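Local coordinates for nucleoporin NUP170 (Chaetomium thermophilum, PDB 5HAX), which is a nucleoporin, probably serving as a structural scaffold component of the nuclear pore complex, with a beta-propeller-like N-terminal region and a helical C-terminal region, at residues R275-A278 against H279-D282; Q666-H669 against Q670-A674. All blocks are in the same frame, centred on the assembly; numbering follows the deposited sequence.

Contact 1: residues R275-A278 against H279-D282. With PO4 (phosphate ion), chain D.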
loop_
_atom_site.group_PDB
_atom_site.type_symbol
_atom_site.label_atom_id
_atom_site.label_comp_id
_atom_site.label_asym_id
_atom_site.label_seq_id
_atom_site.Cartn_x
_atom_site.Cartn_y
_atom_site.Cartn_z
ATOM N N ARG A 275 -4.397 4.173 31.758
ATOM C CA ARG A 275 -5.660 4.614 32.339
ATOM C C ARG A 275 -6.810 4.406 31.360
ATOM O O ARG A 275 -7.874 3.900 31.737
ATOM C CB ARG A 275 -5.556 6.078 32.767
ATOM C CG ARG A 275 -6.803 6.605 33.450
ATOM C CD ARG A 275 -6.522 7.864 34.258
ATOM N NE ARG A 275 -5.587 8.761 33.579
ATOM C CZ ARG A 275 -4.292 8.868 33.867
ATOM N NH1 ARG A 275 -3.751 8.139 34.836
ATOM N NH2 ARG A 275 -3.532 9.716 33.186
ATOM N N ASP A 276 -6.617 4.790 30.095
ATOM C CA ASP A 276 -7.605 4.480 29.066
ATOM C C ASP A 276 -7.892 2.986 29.029
ATOM O O ASP A 276 -9.052 2.560 28.995
ATOM C CB ASP A 276 -7.115 4.944 27.692
ATOM C CG ASP A 276 -6.930 6.444 27.606
ATOM O OD1 ASP A 276 -6.229 6.903 26.676
ATOM O OD2 ASP A 276 -7.482 7.167 28.462
ATOM N N PHE A 277 -6.833 2.177 29.045
ATOM C CA PHE A 277 -6.985 0.728 28.976
ATOM C C PHE A 277 -7.803 0.199 30.147
ATOM O O PHE A 277 -8.609 -0.725 29.984
ATOM C CB PHE A 277 -5.600 0.082 28.939
ATOM C CG PHE A 277 -5.623 -1.405 28.752
ATOM C CD1 PHE A 277 -6.191 -1.968 27.622
ATOM C CD2 PHE A 277 -5.048 -2.239 29.694
ATOM C CE1 PHE A 277 -6.202 -3.338 27.447
ATOM C CE2 PHE A 277 -5.054 -3.609 29.523
ATOM C CZ PHE A 277 -5.633 -4.158 28.396
ATOM N N ALA A 278 -7.616 0.777 31.336
ATOM C CA ALA A 278 -8.350 0.312 32.509
ATOM C C ALA A 278 -9.833 0.641 32.410
ATOM O O ALA A 278 -10.665 -0.096 32.950
ATOM C CB ALA A 278 -7.757 0.924 33.778
ATOM N N HIS A 279 -10.182 1.734 31.731
ATOM C CA HIS A 279 -11.577 2.103 31.536
ATOM C C HIS A 279 -12.273 1.246 30.487
ATOM O O HIS A 279 -13.502 1.312 30.374
ATOM C CB HIS A 279 -11.681 3.579 31.141
ATOM C CG HIS A 279 -11.208 4.522 32.204
ATOM N ND1 HIS A 279 -11.300 5.893 32.079
ATOM C CD2 HIS A 279 -10.638 4.294 33.411
ATOM C CE1 HIS A 279 -10.808 6.466 33.162
ATOM N NE2 HIS A 279 -10.400 5.518 33.986
ATOM N N MET A 280 -11.526 0.453 29.723
ATOM C CA MET A 280 -12.123 -0.455 28.760
ATOM C C MET A 280 -12.733 -1.655 29.478
ATOM O O MET A 280 -12.399 -1.964 30.625
ATOM C CB MET A 280 -11.081 -0.923 27.743
ATOM C CG MET A 280 -10.409 0.212 26.989
ATOM S SD MET A 280 -9.129 -0.347 25.848
ATOM C CE MET A 280 -10.129 -1.107 24.573
ATOM N N ALA A 281 -13.645 -2.334 28.781
ATOM C CA ALA A 281 -14.333 -3.474 29.381
ATOM C C ALA A 281 -13.368 -4.616 29.671
ATOM O O ALA A 281 -13.505 -5.305 30.689
ATOM C CB ALA A 281 -15.459 -3.947 28.464
ATOM N N ASP A 282 -12.385 -4.828 28.798
ATOM C CA ASP A 282 -11.462 -5.956 28.896
ATOM C C ASP A 282 -10.064 -5.434 29.211
ATOM O O ASP A 282 -9.394 -4.872 28.338
ATOM C CB ASP A 282 -11.462 -6.765 27.601
ATOM C CG ASP A 282 -12.862 -7.095 27.119
ATOM O OD1 ASP A 282 -13.360 -6.389 26.216
ATOM O OD2 ASP A 282 -13.464 -8.056 27.643
HETATM P P PO4 D . -5.663 11.676 30.699
HETATM O O1 PO4 D . -5.298 10.224 30.894
HETATM O O2 PO4 D . -4.412 12.486 30.441
HETATM O O3 PO4 D . -6.342 12.187 31.948
HETATM O O4 PO4 D . -6.603 11.805 29.525
HETATM O O HOH W 1 -11.379 -2.783 32.955
#
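With CG anti to its carbonyl carbon (chi1 -64°), His279 turns its imidazole back along the helix beside Arg275, whose own CG is anti to the backbone N (chi1 -177°). The two side chains run alongside each other in the same direction, and the Arg275 methylene CG meets His279 NE2 at 3.8 Å. It is this methylene that touches, and with the guanidinium and imidazole planes 63° apart the two groups do not stack. The carbonyl O of Arg275 lies over one face of the imidazole, toward its rim, and also accepts a hydrogen bond from the backbone N of His279 at 3.2 Å. Beyond its bend at chi3, Arg275 presents one edge of its guanidinium to a phosphate ion, probably from the crystallisation liquor: NE and NH2 both donate to phosphate O1, NH2 at 2.9 Å, and Ser272 binds the same ion. This is the C-terminal end of helix 270-279, on the surface of the beta-propeller-like region. The regular i to i+4 pattern gives out here: Met280 N makes its better bond three residues back, to Phe277 O at 3.2 Å, and reaches Asp276 O only weakly. A water spans the turn, donating to Ala278 O and to Met280 O (2.7 Å). On the inner side Phe277 and Met280 cross at about a right angle in a Met-aromatic contact, SD lying 3.8 Å from ring atom CD1 and oblique to the ring. Further along the same ring, CE1 comes to 3.7 Å from Asp282 O as the chain leaves the helix. Phe287 packs edge-to-face with Phe277, and Leu344 and Val347 of strand 341-348 touch Phe277 and Met280 respectively; Asp276 OD1 is held by a salt bridge to Lys268 and by Leu344 N.

Contact 2: residues Q666-H669 against Q670-A674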
loop_
_atom_site.group_PDB
_atom_site.type_symbol
_atom_site.label_atom_id
_atom_site.label_comp_id
_atom_site.label_asym_id
_atom_site.label_seq_id
_atom_site.Cartn_x
_atom_site.Cartn_y
_atom_site.Cartn_z
ATOM N N GLN A 666 -35.157 -15.527 -19.163
ATOM C CA GLN A 666 -35.268 -14.481 -20.174
ATOM C C GLN A 666 -34.445 -13.260 -19.785
ATOM O O GLN A 666 -33.586 -12.801 -20.546
ATOM C CB GLN A 666 -36.737 -14.101 -20.372
ATOM C CG GLN A 666 -37.406 -14.802 -21.541
ATOM C CD GLN A 666 -36.870 -14.335 -22.879
ATOM O OE1 GLN A 666 -36.333 -13.232 -22.996
ATOM N NE2 GLN A 666 -37.009 -15.174 -23.898
ATOM N N LYS A 667 -34.700 -12.715 -18.592
ATOM C CA LYS A 667 -33.969 -11.533 -18.150
ATOM C C LYS A 667 -32.507 -11.853 -17.873
ATOM O O LYS A 667 -31.650 -10.968 -17.979
ATOM C CB LYS A 667 -34.637 -10.943 -16.907
ATOM C CG LYS A 667 -36.084 -10.512 -17.129
ATOM C CD LYS A 667 -36.189 -9.396 -18.162
ATOM C CE LYS A 667 -37.631 -8.955 -18.371
ATOM N NZ LYS A 667 -37.749 -7.886 -19.404
ATOM N N GLU A 668 -32.203 -13.103 -17.521
ATOM C CA GLU A 668 -30.811 -13.529 -17.413
ATOM C C GLU A 668 -30.107 -13.395 -18.757
ATOM O O GLU A 668 -28.986 -12.879 -18.839
ATOM C CB GLU A 668 -30.755 -14.972 -16.909
ATOM C CG GLU A 668 -29.354 -15.567 -16.758
ATOM C CD GLU A 668 -28.625 -15.094 -15.511
ATOM O OE1 GLU A 668 -29.233 -14.384 -14.682
ATOM O OE2 GLU A 668 -27.434 -15.442 -15.359
ATOM N N HIS A 669 -30.761 -13.851 -19.828
ATOM C CA HIS A 669 -30.195 -13.722 -21.167
ATOM C C HIS A 669 -30.055 -12.258 -21.570
ATOM O O HIS A 669 -29.032 -11.859 -22.138
ATOM C CB HIS A 669 -31.072 -14.477 -22.167
ATOM C CG HIS A 669 -30.610 -14.368 -23.586
ATOM N ND1 HIS A 669 -29.640 -15.189 -24.120
ATOM C CD2 HIS A 669 -30.992 -13.540 -24.587
ATOM C CE1 HIS A 669 -29.442 -14.870 -25.386
ATOM N NE2 HIS A 669 -30.250 -13.872 -25.695
ATOM N N GLN A 670 -31.073 -11.443 -21.282
ATOM C CA GLN A 670 -31.014 -10.026 -21.628
ATOM C C GLN A 670 -29.909 -9.314 -20.859
ATOM O O GLN A 670 -29.176 -8.495 -21.426
ATOM C CB GLN A 670 -32.362 -9.362 -21.346
ATOM C CG GLN A 670 -33.516 -9.912 -22.164
ATOM C CD GLN A 670 -34.863 -9.430 -21.660
ATOM O OE1 GLN A 670 -35.001 -8.290 -21.212
ATOM N NE2 GLN A 670 -35.864 -10.300 -21.722
ATOM N N ALA A 671 -29.781 -9.607 -19.562
ATOM C CA ALA A 671 -28.757 -8.960 -18.749
ATOM C C ALA A 671 -27.360 -9.326 -19.235
ATOM O O ALA A 671 -26.501 -8.456 -19.409
ATOM C CB ALA A 671 -28.937 -9.348 -17.281
ATOM N N LEU A 672 -27.115 -10.620 -19.457
ATOM C CA LEU A 672 -25.814 -11.052 -19.955
ATOM C C LEU A 672 -25.524 -10.453 -21.323
ATOM O O LEU A 672 -24.385 -10.070 -21.613
ATOM C CB LEU A 672 -25.759 -12.579 -20.012
ATOM C CG LEU A 672 -25.805 -13.293 -18.658
ATOM C CD1 LEU A 672 -25.997 -14.789 -18.849
ATOM C CD2 LEU A 672 -24.545 -13.017 -17.854
ATOM N N HIS A 673 -26.545 -10.359 -22.178
ATOM C CA HIS A 673 -26.358 -9.753 -23.492
ATOM C C HIS A 673 -25.949 -8.292 -23.370
ATOM O O HIS A 673 -25.057 -7.827 -24.089
ATOM C CB HIS A 673 -27.639 -9.872 -24.315
ATOM C CG HIS A 673 -27.674 -8.960 -25.500
ATOM N ND1 HIS A 673 -27.070 -9.272 -26.699
ATOM C CD2 HIS A 673 -28.228 -7.735 -25.666
ATOM C CE1 HIS A 673 -27.255 -8.282 -27.554
ATOM N NE2 HIS A 673 -27.954 -7.337 -26.952
ATOM N N ALA A 674 -26.599 -7.549 -22.472
ATOM C CA ALA A 674 -26.274 -6.137 -22.304
ATOM C C ALA A 674 -24.834 -5.952 -21.843
ATOM O O ALA A 674 -24.138 -5.042 -22.307
ATOM C CB ALA A 674 -27.242 -5.495 -21.312
#
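The shortest polar bond here is a backbone one, Ala671 N to Lys667 O at 2.8 Å. One residue earlier, Gln666 and Gln670 are joined by two separate bonds to two oxygens: the backbone N of Gln670 bonds to Gln666 O at 2.9 Å, and its side-chain NE2 bonds to Gln666 OE1 at 3.2 Å. The second bond is fairly straight (155° at the hydrogen) and in plane for both amides, although the amide planes themselves are turned 58° apart. Gln666 reaches it by bending at chi2, whereas Gln670, with CG anti to its carbonyl carbon (chi1 -62°), runs extended back along the helix and lays CG 3.3 Å from Gln666 O. The other end of the Gln670 amide meets Lys667: CD of the lysine passes 3.5 Å from Gln670 OE1, and NZ makes a weak bond to that oxygen. Replacing Gln666 by alanine removes OE1 and would probably leave Gln670 NE2 without this acceptor and its amide freer to turn. These are i to i+4 and i to i+3 pairs on one face of the long helix 663-694, in the alpha-helical C-terminal region. On another face, Leu672 sets CD1 3.8 Å from Glu668 OE2, and its N bonds to Glu668 O. Glu668 is buried where helix 663-694 meets helix 586-599: its OE2 is hydrogen-bonded to Ser585, and His588 touches Glu668, Ala671 and Leu672. His669 has its ND1 bonded to Gly648 O, while its carbonyl O accepts a hydrogen bond from His673 N at 2.9 Å. The helix is therefore divided chemically, with two neutral amides and a lysine along its outer side, where water could compete for the weak bond, and with leucine, alanine and a hydrogen-bonded carboxylate on the side packed against its neighbour.

In the fold
Contact 1 comes first along the chain and belongs to the beta-propeller-like region, at the end of helix 270-279, where the chain turns into the loop leading to strand 293-298. Contact 2 follows far later, on helix 663-694 of the helical C-terminal region. Their centres are 56 Å apart and their nearest atoms about 45 Å; they do not touch, and share neither helix nor sheet. The centres of contacts 1 and 2 lie about 31 Å and 37 Å from the centre of the chain. One packs a helix end against strand 341-348, the other a long helix against helix 586-599, consistent with a nucleoporin that joins a propeller to a helical region.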